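Local structure of ABC transporter (Caldanaerobius, 4G68) at residues 206-211 against 389-394. The protein probably binds xylan-derived oligosaccharides outside the cell as the solute-binding component of an ABC transporter. Numbering follows the deposited sequence.
Sequences YYDMIA and VPAWDI
D208 lies flat against the indole of W392: carboxylate and ring planes differ by only 21°, and D208 CG sits 3.3 Å from W392 CD1, so this is a stacked pair. Its OD1 hangs over the same face toward the rim and is held from elsewhere by H404 NE2, while CB adds a CH-pi contact 4.1 Å from the centroid of the five-membered ring. OD2 reaches past the ring to accept the backbone N-H of W392, 2.8 Å from W392 N and nearly straight at 169°, although the exact place of this oxygen is less certain. Because CG of W392 stands beside its own backbone N, one carboxylate can receive that N-H and still cover the indole.

In the periplasmic-binding-protein fold to which the family belongs, the contact joins helix 201-215 to the start of helix 392-395, where A391 is the N-cap residue. All five touching residues are buried. H404 also stacks on W392, and F235 meets its ring.

Away from the carboxylate the packing is looser. Y207 turns a ring edge, through CE2, to the six-membered ring of W392; the planes stand at 85° with centroids 5.9 Å apart, a T-shaped pair. A211 CB touches W392 CZ2 at 3.9 Å, obliquely to the ring. Replacing W392 with an alanine would probably open a gap beside D208, Y207 and A211 and cost the bridging water one of its partners. That water lies at the indole edge, in the ring plane, accepting from W392 NE1 at 2.9 Å and donating to D208 O.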
ATOM      1  N   TYR C 206       8.370   3.405   5.820  1.00 23.75           N
ATOM      2  CA  TYR C 206       9.789   3.393   6.084  1.00 21.77           C
ATOM      3  C   TYR C 206      10.017   2.735   7.418  1.00 21.95           C
ATOM      4  O   TYR C 206      10.836   1.797   7.496  1.00 19.61           O
ATOM      5  CB  TYR C 206      10.356   4.841   6.095  1.00 23.40           C
ATOM      6  CG  TYR C 206      10.484   5.538   4.781  1.00 24.34           C
ATOM      7  CD1 TYR C 206      11.719   6.073   4.409  1.00 28.60           C
ATOM      8  CD2 TYR C 206       9.378   5.799   3.957  1.00 22.07           C
ATOM      9  CE1 TYR C 206      11.870   6.744   3.223  1.00 24.86           C
ATOM     10  CE2 TYR C 206       9.518   6.512   2.762  1.00 25.85           C
ATOM     11  CZ  TYR C 206      10.775   6.990   2.422  1.00 22.76           C
ATOM     12  OH  TYR C 206      11.004   7.669   1.227  1.00 26.35           O
ATOM     13  N   TYR C 207       9.291   3.190   8.458  1.00 22.99           N
ATOM     14  CA  TYR C 207       9.540   2.653   9.818  1.00 20.71           C
ATOM     15  C   TYR C 207       9.151   1.187   9.910  1.00 20.63           C
ATOM     16  O   TYR C 207       9.919   0.358  10.375  1.00 25.10           O
ATOM     17  CB  TYR C 207       8.741   3.435  10.932  1.00 22.15           C
ATOM     18  CG  TYR C 207       8.942   2.730  12.218  1.00 22.01           C
ATOM     19  CD1 TYR C 207      10.041   3.025  13.026  1.00 25.93           C
ATOM     20  CD2 TYR C 207       8.119   1.667  12.581  1.00 24.29           C
ATOM     21  CE1 TYR C 207      10.277   2.286  14.200  1.00 26.15           C
ATOM     22  CE2 TYR C 207       8.358   0.908  13.707  1.00 25.06           C
ATOM     23  CZ  TYR C 207       9.422   1.236  14.539  1.00 26.82           C
ATOM     24  OH  TYR C 207       9.598   0.487  15.688  1.00 30.57           O
ATOM     25  N   ASP C 208       7.919   0.862   9.495  1.00 21.09           N
ATOM     26  CA  ASP C 208       7.519  -0.567   9.368  1.00 20.61           C
ATOM     27  C   ASP C 208       8.546  -1.471   8.693  1.00 21.15           C
ATOM     28  O   ASP C 208       8.866  -2.553   9.224  1.00 20.92           O
ATOM     29  CB  ASP C 208       6.192  -0.710   8.633  1.00 20.38           C
ATOM     30  CG  ASP C 208       5.047  -0.061   9.358  1.00 22.40           C
ATOM     31  OD1 ASP C 208       5.285   0.476  10.428  1.00 24.62           O
ATOM     32  OD2 ASP C 208       3.899  -0.053   8.830  1.00 25.65           O
ATOM     33  N   MET C 209       9.039  -1.029   7.525  1.00 20.69           N
ATOM     34  CA  MET C 209      10.007  -1.849   6.775  1.00 21.56           C
ATOM     35  C   MET C 209      11.254  -2.092   7.593  1.00 21.91           C
ATOM     36  O   MET C 209      11.771  -3.213   7.614  1.00 26.02           O
ATOM     37  CB  MET C 209      10.460  -1.234   5.440  1.00 21.26           C
ATOM     38  CG  MET C 209      11.914  -1.707   5.118  1.00 17.47           C
ATOM     39  SD  MET C 209      11.880  -3.459   4.604  1.00 25.40           S
ATOM     40  CE  MET C 209      10.489  -3.323   3.462  1.00 13.50           C
ATOM     41  N   ILE C 210      11.753  -1.022   8.216  1.00 22.94           N
ATOM     42  CA  ILE C 210      12.964  -1.119   8.985  1.00 19.16           C
ATOM     43  C   ILE C 210      12.731  -2.049  10.177  1.00 20.07           C
ATOM     44  O   ILE C 210      13.554  -2.962  10.376  1.00 22.64           O
ATOM     45  CB  ILE C 210      13.558   0.266   9.397  1.00 20.15           C
ATOM     46  CG1 ILE C 210      13.775   1.195   8.167  1.00 24.13           C
ATOM     47  CG2 ILE C 210      14.837   0.030  10.224  1.00 21.36           C
ATOM     48  CD1 ILE C 210      13.819   2.720   8.538  1.00 19.38           C
ATOM     49  N   ALA C 211      11.600  -1.904  10.896  1.00 22.47           N
ATOM     50  CA  ALA C 211      11.196  -2.880  11.995  1.00 20.11           C
ATOM     51  C   ALA C 211      11.157  -4.307  11.459  1.00 20.79           C
ATOM     52  O   ALA C 211      11.590  -5.267  12.117  1.00 22.28           O
ATOM     53  CB  ALA C 211       9.847  -2.472  12.635  1.00 20.66           C
ATOM     54  N   VAL C 389       3.970  -9.014   5.664  1.00 25.39           N
ATOM     55  CA  VAL C 389       2.979  -8.535   6.635  1.00 22.79           C
ATOM     56  C   VAL C 389       2.481  -7.170   6.162  1.00 23.24           C
ATOM     57  O   VAL C 389       3.268  -6.379   5.632  1.00 19.89           O
ATOM     58  CB  VAL C 389       3.600  -8.455   8.057  1.00 22.92           C
ATOM     59  CG1 VAL C 389       4.616  -7.302   8.171  1.00 21.98           C
ATOM     60  CG2 VAL C 389       2.495  -8.414   9.126  1.00 24.76           C
ATOM     61  N   PRO C 390       1.161  -6.898   6.272  1.00 25.20           N
ATOM     62  CA  PRO C 390       0.681  -5.574   5.761  1.00 22.05           C
ATOM     63  C   PRO C 390       1.218  -4.390   6.552  1.00 22.14           C
ATOM     64  O   PRO C 390       1.676  -4.553   7.697  1.00 25.09           O
ATOM     65  CB  PRO C 390      -0.858  -5.666   5.918  1.00 25.10           C
ATOM     66  CG  PRO C 390      -1.161  -7.163   5.939  1.00 22.33           C
ATOM     67  CD  PRO C 390       0.030  -7.777   6.663  1.00 23.69           C
ATOM     68  N   ALA C 391       1.144  -3.214   5.968  1.00 19.89           N
ATOM     69  CA  ALA C 391       1.526  -1.961   6.658  1.00 18.77           C
ATOM     70  C   ALA C 391       0.721  -1.847   7.933  1.00 22.03           C
ATOM     71  O   ALA C 391      -0.475  -2.279   8.000  1.00 22.04           O
ATOM     72  CB  ALA C 391       1.207  -0.799   5.770  1.00 20.03           C
ATOM     73  N   TRP C 392       1.325  -1.256   8.967  1.00 21.96           N
ATOM     74  CA  TRP C 392       0.695  -1.347  10.332  1.00 20.10           C
ATOM     75  C   TRP C 392      -0.610  -0.584  10.477  1.00 18.72           C
ATOM     76  O   TRP C 392      -1.482  -0.919  11.303  1.00 17.75           O
ATOM     77  CB  TRP C 392       1.726  -0.886  11.361  1.00 20.15           C
ATOM     78  CG  TRP C 392       2.970  -1.789  11.478  1.00 19.74           C
ATOM     79  CD1 TRP C 392       3.502  -2.682  10.541  1.00 17.93           C
ATOM     80  CD2 TRP C 392       3.897  -1.807  12.604  1.00 19.47           C
ATOM     81  NE1 TRP C 392       4.647  -3.288  11.028  1.00 18.79           N
ATOM     82  CE2 TRP C 392       4.949  -2.782  12.267  1.00 20.52           C
ATOM     83  CE3 TRP C 392       3.945  -1.138  13.845  1.00 20.96           C
ATOM     84  CZ2 TRP C 392       5.986  -3.071  13.145  1.00 19.91           C
ATOM     85  CZ3 TRP C 392       5.007  -1.408  14.683  1.00 21.11           C
ATOM     86  CH2 TRP C 392       6.012  -2.358  14.337  1.00 21.59           C
ATOM     87  N   ASP C 393      -0.789   0.476   9.688  1.00 19.39           N
ATOM     88  CA  ASP C 393      -2.024   1.220   9.676  1.00 20.78           C
ATOM     89  C   ASP C 393      -3.199   0.477   8.997  1.00 25.34           C
ATOM     90  O   ASP C 393      -4.369   0.826   9.270  1.00 24.06           O
ATOM     91  CB  ASP C 393      -1.902   2.665   9.114  1.00 24.66           C
ATOM     92  CG  ASP C 393      -1.606   2.739   7.572  1.00 27.36           C
ATOM     93  OD1 ASP C 393      -1.252   1.678   6.987  1.00 24.59           O
ATOM     94  OD2 ASP C 393      -1.657   3.898   6.958  1.00 23.61           O
ATOM     95  N   ILE C 394      -2.884  -0.480   8.107  1.00 24.32           N
ATOM     96  CA  ILE C 394      -3.884  -1.440   7.560  1.00 25.88           C
ATOM     97  C   ILE C 394      -4.056  -2.626   8.482  1.00 23.26           C
ATOM     98  O   ILE C 394      -5.102  -3.292   8.394  1.00 23.21           O
ATOM     99  CB  ILE C 394      -3.440  -2.079   6.235  1.00 28.87           C
ATOM    100  CG1 ILE C 394      -3.426  -1.073   5.102  1.00 35.53           C
ATOM    101  CG2 ILE C 394      -4.306  -3.313   5.864  1.00 36.14           C
ATOM    102  CD1 ILE C 394      -2.866  -1.672   3.820  1.00 30.63           C
TER
HETATM  103  O   HOH W   1       7.078  -4.646  10.207  1.00 21.00           O